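16S rRNA (guanine(1405)-N(7))-methyltransferase (Klebsiella pneumoniae, PDB 6PI9) probably methylates N7 of guanine 1405 in 16S rRNA, using S-adenosyl-L-methionine as methyl donor, and so confers resistance to various aminoglycosides. Local coordinates at residues A[114-119]-A[136-141]; A[122-127]-A[147-152]; A[178-183]-A[204-209]. One frame throughout, in Å; residues are numbered along the deposited sequence.

Contact 1. Residues A[114-119]-A[136-141]. With SAH (S-adenosyl-L-homocysteine), chain B.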
loop_
_atom_site.group_PDB
_atom_site.type_symbol
_atom_site.label_atom_id
_atom_site.label_comp_id
_atom_site.label_asym_id
_atom_site.label_seq_id
_atom_site.Cartn_x
_atom_site.Cartn_y
_atom_site.Cartn_z
ATOM N N ASP A 114 -6.949 -19.278 -26.922
ATOM C CA ASP A 114 -8.151 -19.639 -26.160
ATOM C C ASP A 114 -7.817 -20.505 -24.936
ATOM O O ASP A 114 -8.411 -21.561 -24.703
ATOM C CB ASP A 114 -9.186 -20.329 -27.063
ATOM C CG ASP A 114 -9.488 -19.533 -28.341
ATOM O OD1 ASP A 114 -8.860 -19.813 -29.391
ATOM O OD2 ASP A 114 -10.352 -18.624 -28.289
ATOM N N ALA A 115 -6.849 -20.055 -24.148
ATOM C CA ALA A 115 -6.477 -20.813 -22.967
ATOM C C ALA A 115 -7.575 -20.741 -21.907
ATOM O O ALA A 115 -8.307 -19.757 -21.818
ATOM C CB ALA A 115 -5.192 -20.272 -22.374
ATOM N N ARG A 116 -7.673 -21.796 -21.095
ATOM C CA ARG A 116 -8.410 -21.741 -19.836
ATOM C C ARG A 116 -7.451 -21.213 -18.792
ATOM O O ARG A 116 -6.411 -21.842 -18.536
ATOM C CB ARG A 116 -8.910 -23.107 -19.389
ATOM C CG ARG A 116 -9.607 -23.081 -18.007
ATOM C CD ARG A 116 -10.888 -22.233 -18.023
ATOM N NE ARG A 116 -11.690 -22.481 -16.801
ATOM C CZ ARG A 116 -12.763 -21.784 -16.448
ATOM N NH1 ARG A 116 -13.189 -20.779 -17.208
ATOM N NH2 ARG A 116 -13.415 -22.084 -15.314
ATOM N N VAL A 117 -7.785 -20.071 -18.193
ATOM C CA VAL A 117 -6.825 -19.329 -17.359
ATOM C C VAL A 117 -7.418 -19.161 -15.966
ATOM O O VAL A 117 -8.528 -18.645 -15.831
ATOM C CB VAL A 117 -6.512 -17.941 -17.954
ATOM C CG1 VAL A 117 -5.593 -17.163 -17.065
ATOM C CG2 VAL A 117 -5.858 -18.065 -19.350
ATOM N N LEU A 118 -6.677 -19.547 -14.932
ATOM C CA LEU A 118 -7.061 -19.227 -13.556
ATOM C C LEU A 118 -6.376 -17.918 -13.175
ATOM O O LEU A 118 -5.189 -17.789 -13.385
ATOM C CB LEU A 118 -6.561 -20.305 -12.604
ATOM C CG LEU A 118 -6.958 -21.740 -12.880
ATOM C CD1 LEU A 118 -6.487 -22.575 -11.692
ATOM C CD2 LEU A 118 -8.445 -21.841 -13.102
ATOM N N ASP A 119 -7.102 -16.960 -12.603
ATOM C CA ASP A 119 -6.479 -15.682 -12.201
ATOM C C ASP A 119 -6.594 -15.633 -10.680
ATOM O O ASP A 119 -7.678 -15.388 -10.158
ATOM C CB ASP A 119 -7.198 -14.517 -12.876
ATOM C CG ASP A 119 -6.479 -13.211 -12.746
ATOM O OD1 ASP A 119 -5.559 -13.078 -11.882
ATOM O OD2 ASP A 119 -6.856 -12.299 -13.545
ATOM N N ASN A 136 -11.674 -16.530 -21.242
ATOM C CA ASN A 136 -11.969 -17.814 -20.628
ATOM C C ASN A 136 -11.159 -17.946 -19.351
ATOM O O ASN A 136 -10.334 -18.851 -19.238
ATOM C CB ASN A 136 -11.652 -18.970 -21.577
ATOM C CG ASN A 136 -12.115 -20.314 -21.045
ATOM O OD1 ASN A 136 -12.972 -20.390 -20.166
ATOM N ND2 ASN A 136 -11.533 -21.386 -21.577
ATOM N N ALA A 137 -11.343 -17.015 -18.404
ATOM C CA ALA A 137 -10.603 -17.068 -17.159
ATOM C C ALA A 137 -11.533 -17.321 -15.982
ATOM O O ALA A 137 -12.734 -17.047 -16.028
ATOM C CB ALA A 137 -9.782 -15.781 -16.875
ATOM N N LEU A 138 -10.967 -17.843 -14.897
ATOM C CA LEU A 138 -11.745 -18.008 -13.668
ATOM C C LEU A 138 -10.970 -17.220 -12.650
ATOM O O LEU A 138 -9.877 -17.643 -12.264
ATOM C CB LEU A 138 -11.844 -19.458 -13.217
ATOM C CG LEU A 138 -12.622 -19.532 -11.894
ATOM C CD1 LEU A 138 -14.026 -19.049 -12.174
ATOM C CD2 LEU A 138 -12.607 -20.943 -11.301
ATOM N N GLY A 139 -11.493 -16.067 -12.253
ATOM C CA GLY A 139 -10.834 -15.317 -11.205
ATOM C C GLY A 139 -11.222 -15.808 -9.833
ATOM O O GLY A 139 -12.283 -16.399 -9.599
ATOM N N MET A 140 -10.351 -15.536 -8.862
ATOM C CA MET A 140 -10.795 -15.847 -7.513
ATOM C C MET A 140 -10.134 -14.885 -6.557
ATOM O O MET A 140 -8.995 -14.463 -6.777
ATOM C CB MET A 140 -10.528 -17.299 -7.143
ATOM C CG MET A 140 -9.146 -17.808 -7.289
ATOM S SD MET A 140 -9.224 -19.664 -7.551
ATOM C CE MET A 140 -9.855 -19.810 -9.211
ATOM N N ASP A 141 -10.852 -14.545 -5.489
ATOM C CA ASP A 141 -10.320 -13.519 -4.593
ATOM C C ASP A 141 -11.134 -13.568 -3.297
ATOM O O ASP A 141 -12.212 -14.167 -3.235
ATOM C CB ASP A 141 -10.408 -12.151 -5.278
ATOM C CG ASP A 141 -9.388 -11.138 -4.728
ATOM O OD1 ASP A 141 -9.385 -10.894 -3.527
ATOM O OD2 ASP A 141 -8.558 -10.651 -5.525
HETATM N N SAH B . -3.597 -10.157 -9.265
HETATM C CA SAH B . -4.312 -8.864 -9.335
HETATM C CB SAH B . -4.471 -8.261 -7.950
HETATM C CG SAH B . -3.183 -8.100 -7.092
HETATM S SD SAH B . -3.522 -7.093 -5.574
HETATM C C SAH B . -3.565 -7.873 -10.248
HETATM O O SAH B . -2.339 -8.055 -10.395
HETATM O OXT SAH B . -4.140 -6.903 -10.781
HETATM C "C5'" SAH B . -3.559 -8.468 -4.346
HETATM C "C4'" SAH B . -4.920 -9.225 -4.304
HETATM O "O4'" SAH B . -4.792 -10.405 -3.480
HETATM C "C3'" SAH B . -6.169 -8.451 -3.792
HETATM O "O3'" SAH B . -7.219 -8.475 -4.780
HETATM C "C2'" SAH B . -6.621 -9.206 -2.543
HETATM O "O2'" SAH B . -8.049 -9.227 -2.485
HETATM C "C1'" SAH B . -6.072 -10.606 -2.854
HETATM N N9 SAH B . -5.770 -11.405 -1.682
HETATM C C8 SAH B . -4.980 -11.050 -0.618
HETATM N N7 SAH B . -4.862 -12.142 0.195
HETATM C C5 SAH B . -5.629 -13.148 -0.334
HETATM C C6 SAH B . -5.932 -14.429 0.067
HETATM N N6 SAH B . -5.518 -14.932 1.212
HETATM N N1 SAH B . -6.691 -15.218 -0.782
HETATM C C2 SAH B . -7.210 -14.723 -1.930
HETATM N N3 SAH B . -6.939 -13.447 -2.345
HETATM C C4 SAH B . -6.149 -12.699 -1.524
HETATM O O HOH W 1 -11.316 -20.553 -24.643
HETATM O O HOH W 2 -15.271 -19.132 -16.290
#
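Asn136 meets two successive residues, Val117 through its backbone O and Arg116 through its amide. Its backbone O takes the N-H of Val117 (3.0 Å). Its amide swings back beside its own carbonyl carbon (chi1 -172°), where OD1 receives Arg116 NH1 at 3.0 Å in a bent bond whose donor stands above the carbonyl plane. The guanidinium and amide planes are turned 38° apart, and water 2, in the guanidinium plane, links NH1 to Ala137 O. Ala137 pairs with Val117, its CB 4.1 Å from Val117 CB. Leu138 bonds the neighbouring strand through both backbone N and O: N donates to Val117 O (2.7 Å) and O accepts Asp119 N (2.9 Å). On the other side of the sheet from Ala137, Leu138 CB lies over one face of the Arg116 guanidinium, 3.7 Å from NH2. Gly139 pairs with Asp119, and Met140 N closes the row on Asp119 O (3.0 Å). Past this pairing, Asp141 turns its carboxylate to the ribose of SAH: OD2 takes O3' (2.7 Å), while OD1 approaches O2' too closely to be trusted in detail. Regular parallel bonding thus sets Asp141 beside the ribose hydroxyls, with Gly123 N and His143 N steadying the carboxylate.

Contact 2. Residues A[122-127]-A[147-152]. With SAH (S-adenosyl-L-homocysteine), chain B.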
loop_
_atom_site.group_PDB
_atom_site.type_symbol
_atom_site.label_atom_id
_atom_site.label_comp_id
_atom_site.label_asym_id
_atom_site.label_seq_id
_atom_site.Cartn_x
_atom_site.Cartn_y
_atom_site.Cartn_z
ATOM N N CYS A 122 -7.503 -12.242 -8.116
ATOM C CA CYS A 122 -7.629 -11.647 -9.437
ATOM C C CYS A 122 -7.877 -10.155 -9.405
ATOM O O CYS A 122 -7.596 -9.490 -10.404
ATOM C CB CYS A 122 -8.776 -12.319 -10.221
ATOM S SG CYS A 122 -10.424 -12.119 -9.462
ATOM N N GLY A 123 -8.366 -9.621 -8.283
ATOM C CA GLY A 123 -8.744 -8.213 -8.264
ATOM C C GLY A 123 -9.688 -7.912 -9.401
ATOM O O GLY A 123 -10.634 -8.650 -9.643
ATOM N N LEU A 124 -9.398 -6.854 -10.170
ATOM C CA LEU A 124 -10.160 -6.591 -11.389
ATOM C C LEU A 124 -9.435 -7.038 -12.661
ATOM O O LEU A 124 -9.876 -6.721 -13.762
ATOM C CB LEU A 124 -10.501 -5.113 -11.502
ATOM C CG LEU A 124 -11.381 -4.559 -10.383
ATOM C CD1 LEU A 124 -11.582 -3.057 -10.619
ATOM C CD2 LEU A 124 -12.762 -5.280 -10.267
ATOM N N ASN A 125 -8.332 -7.772 -12.536
ATOM C CA ASN A 125 -7.554 -8.110 -13.724
ATOM C C ASN A 125 -8.340 -8.888 -14.783
ATOM O O ASN A 125 -8.018 -8.730 -15.975
ATOM C CB ASN A 125 -6.303 -8.886 -13.303
ATOM C CG ASN A 125 -5.377 -9.139 -14.483
ATOM O OD1 ASN A 125 -4.844 -8.183 -15.082
ATOM N ND2 ASN A 125 -5.211 -10.407 -14.843
ATOM N N PRO A 126 -9.324 -9.738 -14.451
ATOM C CA PRO A 126 -10.039 -10.467 -15.530
ATOM C C PRO A 126 -10.839 -9.572 -16.448
ATOM O O PRO A 126 -11.126 -9.960 -17.599
ATOM C CB PRO A 126 -10.919 -11.458 -14.755
ATOM C CG PRO A 126 -10.526 -11.231 -13.215
ATOM C CD PRO A 126 -9.345 -10.480 -13.157
ATOM N N ILE A 127 -11.196 -8.371 -15.999
ATOM C CA ILE A 127 -11.823 -7.418 -16.910
ATOM C C ILE A 127 -10.792 -6.853 -17.893
ATOM O O ILE A 127 -11.071 -6.704 -19.086
ATOM C CB ILE A 127 -12.514 -6.315 -16.100
ATOM C CG1 ILE A 127 -13.624 -6.930 -15.243
ATOM C CG2 ILE A 127 -13.065 -5.228 -17.036
ATOM C CD1 ILE A 127 -14.262 -5.952 -14.290
ATOM N N VAL A 147 -15.074 -9.856 -7.140
ATOM C CA VAL A 147 -15.753 -11.013 -7.709
ATOM C C VAL A 147 -17.036 -10.571 -8.384
ATOM O O VAL A 147 -17.349 -10.984 -9.508
ATOM C CB VAL A 147 -16.016 -12.060 -6.609
ATOM C CG1 VAL A 147 -16.959 -13.145 -7.126
ATOM C CG2 VAL A 147 -14.732 -12.658 -6.170
ATOM N N ARG A 148 -17.819 -9.730 -7.708
ATOM C CA ARG A 148 -19.126 -9.371 -8.256
ATOM C C ARG A 148 -18.989 -8.594 -9.554
ATOM O O ARG A 148 -19.743 -8.820 -10.507
ATOM C CB ARG A 148 -19.906 -8.533 -7.249
ATOM C CG ARG A 148 -20.669 -9.358 -6.246
ATOM C CD ARG A 148 -20.809 -8.638 -4.918
ATOM N NE ARG A 148 -21.169 -9.581 -3.873
ATOM C CZ ARG A 148 -20.911 -9.398 -2.584
ATOM N NH1 ARG A 148 -20.248 -8.301 -2.193
ATOM N NH2 ARG A 148 -21.299 -10.315 -1.689
ATOM N N LEU A 149 -18.056 -7.632 -9.585
ATOM C CA LEU A 149 -17.857 -6.808 -10.775
ATOM C C LEU A 149 -17.410 -7.648 -11.957
ATOM O O LEU A 149 -17.862 -7.440 -13.093
ATOM C CB LEU A 149 -16.822 -5.724 -10.491
ATOM C CG LEU A 149 -17.302 -4.552 -9.634
ATOM C CD1 LEU A 149 -16.154 -3.565 -9.402
ATOM C CD2 LEU A 149 -18.494 -3.885 -10.273
ATOM N N VAL A 150 -16.517 -8.600 -11.702
ATOM C CA VAL A 150 -16.039 -9.474 -12.762
ATOM C C VAL A 150 -17.185 -10.268 -13.369
ATOM O O VAL A 150 -17.343 -10.307 -14.586
ATOM C CB VAL A 150 -14.941 -10.388 -12.222
ATOM C CG1 VAL A 150 -14.663 -11.483 -13.228
ATOM C CG2 VAL A 150 -13.704 -9.525 -11.966
ATOM N N ASN A 151 -17.996 -10.918 -12.530
ATOM C CA ASN A 151 -19.096 -11.736 -13.046
ATOM C C ASN A 151 -20.111 -10.897 -13.814
ATOM O O ASN A 151 -20.618 -11.321 -14.865
ATOM C CB ASN A 151 -19.791 -12.477 -11.892
ATOM C CG ASN A 151 -18.993 -13.657 -11.415
ATOM O OD1 ASN A 151 -18.398 -14.338 -12.235
ATOM N ND2 ASN A 151 -18.961 -13.906 -10.093
ATOM N N GLU A 152 -20.456 -9.724 -13.286
ATOM C CA GLU A 152 -21.419 -8.860 -13.965
ATOM C C GLU A 152 -20.894 -8.400 -15.319
ATOM O O GLU A 152 -21.615 -8.424 -16.325
ATOM C CB GLU A 152 -21.726 -7.653 -13.085
ATOM C CG GLU A 152 -22.486 -8.013 -11.828
ATOM C CD GLU A 152 -22.919 -6.790 -11.043
ATOM O OE1 GLU A 152 -23.339 -5.788 -11.690
ATOM O OE2 GLU A 152 -22.849 -6.839 -9.788
HETATM N N SAH B . -3.597 -10.157 -9.265
HETATM C CA SAH B . -4.312 -8.864 -9.335
HETATM C CB SAH B . -4.471 -8.261 -7.950
HETATM C CG SAH B . -3.183 -8.100 -7.092
HETATM S SD SAH B . -3.522 -7.093 -5.574
HETATM C C SAH B . -3.565 -7.873 -10.248
HETATM O O SAH B . -2.339 -8.055 -10.395
HETATM O OXT SAH B . -4.140 -6.903 -10.781
HETATM C "C5'" SAH B . -3.559 -8.468 -4.346
HETATM C "C4'" SAH B . -4.920 -9.225 -4.304
HETATM O "O4'" SAH B . -4.792 -10.405 -3.480
HETATM C "C3'" SAH B . -6.169 -8.451 -3.792
HETATM O "O3'" SAH B . -7.219 -8.475 -4.780
HETATM C "C2'" SAH B . -6.621 -9.206 -2.543
HETATM O "O2'" SAH B . -8.049 -9.227 -2.485
HETATM C "C1'" SAH B . -6.072 -10.606 -2.854
HETATM N N9 SAH B . -5.770 -11.405 -1.682
HETATM C C8 SAH B . -4.980 -11.050 -0.618
HETATM N N7 SAH B . -4.862 -12.142 0.195
HETATM C C5 SAH B . -5.629 -13.148 -0.334
HETATM C C6 SAH B . -5.932 -14.429 0.067
HETATM N N6 SAH B . -5.518 -14.932 1.212
HETATM N N1 SAH B . -6.691 -15.218 -0.782
HETATM C C2 SAH B . -7.210 -14.723 -1.930
HETATM N N3 SAH B . -6.939 -13.447 -2.345
HETATM C C4 SAH B . -6.149 -12.699 -1.524
#
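Val150 presses against Pro126 at the heart of a meeting held by apolar side chains between helix 144-157 and the start of helix 125-131. Both of its methyls are engaged: CG2 comes to 3.8 Å from Pro126 CG, while CG1 stands 4.0 Å from Pro126 CB. They lie on the same face of the pyrrolidine ring, CG2 above CG and CG1 out past the CB-CG side, the two side chains crossing at about a right angle. The same CG2 also reaches Ile127 CG1 at 4.2 Å. Beside this, Leu124 CD2 comes 3.9 Å from Leu149 CD1 and also reaches toward that residue's CB; Leu87 and His90 also pack on Leu124, and helix 63-75 on Leu149.

Polar groups play their part inside the 122-127 segment. A type II' turn from Cys122 to Asn125 is closed by Asn125 N on Cys122 O (2.8 Å), with Gly123 at positive phi (53°). Gly123 O, buried under Val150 CG2 at 3.9 Å, has no clear hydrogen-bond partner in the model.

The turn's other side faces the cofactor product: Gly123 CA lies 3.8 Å from SAH O3', and Cys122 O 3.5 Å from SAH CA. A glycine-bearing turn between first strand and helix, beside the cofactor, is the hallmark of Rossmann-like class I methyltransferases.

Contact 3. Residues A[178-183]-A[204-209]. With SAH (S-adenosyl-L-homocysteine), chain B.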
loop_
_atom_site.group_PDB
_atom_site.type_symbol
_atom_site.label_atom_id
_atom_site.label_comp_id
_atom_site.label_asym_id
_atom_site.label_seq_id
_atom_site.Cartn_x
_atom_site.Cartn_y
_atom_site.Cartn_z
ATOM N N ASP A 178 -5.117 -24.342 -18.355
ATOM C CA ASP A 178 -3.927 -24.274 -19.194
ATOM C C ASP A 178 -2.862 -23.400 -18.563
ATOM O O ASP A 178 -1.657 -23.651 -18.734
ATOM C CB ASP A 178 -4.331 -23.761 -20.564
ATOM C CG ASP A 178 -5.239 -24.753 -21.279
ATOM O OD1 ASP A 178 -4.796 -25.915 -21.388
ATOM O OD2 ASP A 178 -6.388 -24.418 -21.650
ATOM N N ALA A 179 -3.274 -22.380 -17.827
ATOM C CA ALA A 179 -2.307 -21.469 -17.231
ATOM C C ALA A 179 -2.918 -20.893 -15.982
ATOM O O ALA A 179 -4.141 -20.774 -15.905
ATOM C CB ALA A 179 -1.942 -20.339 -18.217
ATOM N N ALA A 180 -2.069 -20.516 -14.990
ATOM C CA ALA A 180 -2.538 -19.775 -13.836
ATOM C C ALA A 180 -1.682 -18.538 -13.642
ATOM O O ALA A 180 -0.472 -18.561 -13.896
ATOM C CB ALA A 180 -2.488 -20.567 -12.528
ATOM N N LEU A 181 -2.351 -17.459 -13.249
ATOM C CA LEU A 181 -1.729 -16.162 -13.050
ATOM C C LEU A 181 -1.660 -15.963 -11.556
ATOM O O LEU A 181 -2.655 -16.191 -10.865
ATOM C CB LEU A 181 -2.558 -15.044 -13.688
ATOM C CG LEU A 181 -3.047 -15.313 -15.118
ATOM C CD1 LEU A 181 -3.868 -14.127 -15.639
ATOM C CD2 LEU A 181 -1.841 -15.556 -16.083
ATOM N N LEU A 182 -0.461 -15.621 -11.056
ATOM C CA LEU A 182 -0.222 -15.284 -9.652
ATOM C C LEU A 182 0.448 -13.926 -9.677
ATOM O O LEU A 182 1.690 -13.821 -9.527
ATOM C CB LEU A 182 0.673 -16.326 -8.974
ATOM C CG LEU A 182 -0.020 -17.706 -8.846
ATOM C CD1 LEU A 182 0.213 -18.492 -10.142
ATOM C CD2 LEU A 182 0.613 -18.498 -7.673
ATOM N N MET A 183 -0.348 -12.876 -9.906
ATOM C CA MET A 183 0.216 -11.567 -10.215
ATOM C C MET A 183 0.166 -10.702 -8.951
ATOM O O MET A 183 -0.918 -10.529 -8.360
ATOM C CB MET A 183 -0.562 -10.962 -11.390
ATOM C CG MET A 183 -0.325 -11.762 -12.686
ATOM S SD MET A 183 -1.595 -11.364 -13.947
ATOM C CE MET A 183 -1.394 -9.585 -14.093
ATOM N N LEU A 204 -0.739 -26.279 -7.761
ATOM C CA LEU A 204 -1.639 -25.841 -8.825
ATOM C C LEU A 204 -1.650 -26.830 -9.990
ATOM O O LEU A 204 -0.613 -27.381 -10.378
ATOM C CB LEU A 204 -1.228 -24.447 -9.305
ATOM C CG LEU A 204 -1.635 -23.351 -8.329
ATOM C CD1 LEU A 204 -0.985 -22.018 -8.732
ATOM C CD2 LEU A 204 -3.177 -23.217 -8.188
ATOM N N ARG A 205 -2.835 -27.076 -10.537
ATOM C CA ARG A 205 -2.969 -28.067 -11.608
ATOM C C ARG A 205 -2.967 -27.384 -12.968
ATOM O O ARG A 205 -3.866 -27.607 -13.773
ATOM C CB ARG A 205 -4.239 -28.884 -11.404
ATOM C CG ARG A 205 -4.252 -29.739 -10.148
ATOM C CD ARG A 205 -5.667 -30.225 -9.864
ATOM N NE ARG A 205 -5.719 -31.194 -8.769
ATOM C CZ ARG A 205 -6.848 -31.676 -8.244
ATOM N NH1 ARG A 205 -8.028 -31.274 -8.707
ATOM N NH2 ARG A 205 -6.801 -32.571 -7.258
ATOM N N ALA A 206 -1.991 -26.504 -13.219
ATOM C CA ALA A 206 -1.836 -25.854 -14.517
ATOM C C ALA A 206 -0.369 -25.989 -14.919
ATOM O O ALA A 206 0.532 -25.782 -14.075
ATOM C CB ALA A 206 -2.245 -24.374 -14.490
ATOM N N PRO A 207 -0.089 -26.314 -16.180
ATOM C CA PRO A 207 1.309 -26.515 -16.580
ATOM C C PRO A 207 2.095 -25.235 -16.772
ATOM O O PRO A 207 3.336 -25.306 -16.837
ATOM C CB PRO A 207 1.178 -27.268 -17.906
ATOM C CG PRO A 207 -0.128 -26.838 -18.447
ATOM C CD PRO A 207 -1.027 -26.677 -17.260
ATOM N N ARG A 208 1.439 -24.075 -16.905
ATOM C CA ARG A 208 2.159 -22.822 -17.120
ATOM C C ARG A 208 1.660 -21.844 -16.085
ATOM O O ARG A 208 0.459 -21.798 -15.828
ATOM C CB ARG A 208 1.940 -22.256 -18.528
ATOM C CG ARG A 208 2.776 -22.998 -19.589
ATOM C CD ARG A 208 2.230 -22.858 -20.986
ATOM N NE ARG A 208 3.256 -22.948 -22.049
ATOM C CZ ARG A 208 4.072 -23.984 -22.254
ATOM N NH1 ARG A 208 4.052 -25.040 -21.431
ATOM N NH2 ARG A 208 4.934 -23.961 -23.276
ATOM N N LEU A 209 2.574 -21.067 -15.493
ATOM C CA LEU A 209 2.245 -20.093 -14.464
ATOM C C LEU A 209 2.854 -18.763 -14.872
ATOM O O LEU A 209 3.959 -18.729 -15.422
ATOM C CB LEU A 209 2.808 -20.473 -13.083
ATOM C CG LEU A 209 2.517 -21.903 -12.641
ATOM C CD1 LEU A 209 3.160 -22.092 -11.289
ATOM C CD2 LEU A 209 0.997 -22.202 -12.537
HETATM N N SAH B . -3.597 -10.157 -9.265
HETATM C CA SAH B . -4.312 -8.864 -9.335
HETATM C CB SAH B . -4.471 -8.261 -7.950
HETATM C CG SAH B . -3.183 -8.100 -7.092
HETATM S SD SAH B . -3.522 -7.093 -5.574
HETATM C C SAH B . -3.565 -7.873 -10.248
HETATM O O SAH B . -2.339 -8.055 -10.395
HETATM O OXT SAH B . -4.140 -6.903 -10.781
HETATM C "C5'" SAH B . -3.559 -8.468 -4.346
HETATM C "C4'" SAH B . -4.920 -9.225 -4.304
HETATM O "O4'" SAH B . -4.792 -10.405 -3.480
HETATM C "C3'" SAH B . -6.169 -8.451 -3.792
HETATM O "O3'" SAH B . -7.219 -8.475 -4.780
HETATM C "C2'" SAH B . -6.621 -9.206 -2.543
HETATM O "O2'" SAH B . -8.049 -9.227 -2.485
HETATM C "C1'" SAH B . -6.072 -10.606 -2.854
HETATM N N9 SAH B . -5.770 -11.405 -1.682
HETATM C C8 SAH B . -4.980 -11.050 -0.618
HETATM N N7 SAH B . -4.862 -12.142 0.195
HETATM C C5 SAH B . -5.629 -13.148 -0.334
HETATM C C6 SAH B . -5.932 -14.429 0.067
HETATM N N6 SAH B . -5.518 -14.932 1.212
HETATM N N1 SAH B . -6.691 -15.218 -0.782
HETATM C C2 SAH B . -7.210 -14.723 -1.930
HETATM N N3 SAH B . -6.939 -13.447 -2.345
HETATM C C4 SAH B . -6.149 -12.699 -1.524
#
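Arg208 O is gripped by two successive residues of the neighbouring strand. Ala180 N donates to it over 3.0 Å, with the donor in the carbonyl plane, and Ala179 adds a CA-H contact, its CA 3.1 Å from the same Arg208 O. The parallel pairing goes on with Ala180 beside Leu209, and Ala180 O then turns to Val210.

On the sheet face that carries Ala180 and Leu209, a small apolar cluster gathers. Leu209 bends its CG back beside its own backbone N (chi1 -50°), which brings CD2 to 3.8 Å from Ala180 CB. Ala206, just ahead of the strand, sets its CB against the peptide joining Ala179 and Ala180, 3.8 Å from Ala179 C. Leu182 and Leu204 reach toward each other tip to tip, with Leu182 CD1 and CD2 each 4.0 Å from Leu204 CD1; Leu200 and Leu201 of helix 196-203 extend this layer. At the outer end, Pro207 CD sits 3.4 Å from Asp178 O. Arg208 starts from the opposite face to Leu209 and leads off to a salt bridge with Glu258, whereas the Asp178 carboxylate accepts Arg116 N.

Farther along the chain toward SAH, Met183 O accepts the amino N of SAH at 2.9 Å. The methionine side chain lies along the same part of the ligand, its CB 3.5 Å from SAH O, while Trp103 and Asn125 pack on it from elsewhere in the chain.

Two parallel strands joined through helices 186-192 and 196-203, with the Met183 carbonyl beyond the pairing bonded to the ligand's amino group, belong to the Rossmann-like methyltransferase sheet, whose strand ends line the cofactor pocket.

Overall arrangement
Contacts 1 and 3 lie in the same seven-stranded mixed sheet, their centres about 9 Å apart, and meet where strands 117-120 and 179-183 run side by side. Contact 2 lies on the helical layer against it, about 11 Å between centres from contact 1 and 18 Å from contact 3. Along the chain, contacts 1 and 2 interleave: 122-127 comes between the two strands of contact 1, and helix 144-157 follows the second of them; contact 3 follows both. Cross-links tie them: Asp119 OD2 probably bonds Asn125 ND2, and Leu181 N probably bonds Leu118 O. All three touch SAH, so strand ends and the glycine turn together shape one pocket.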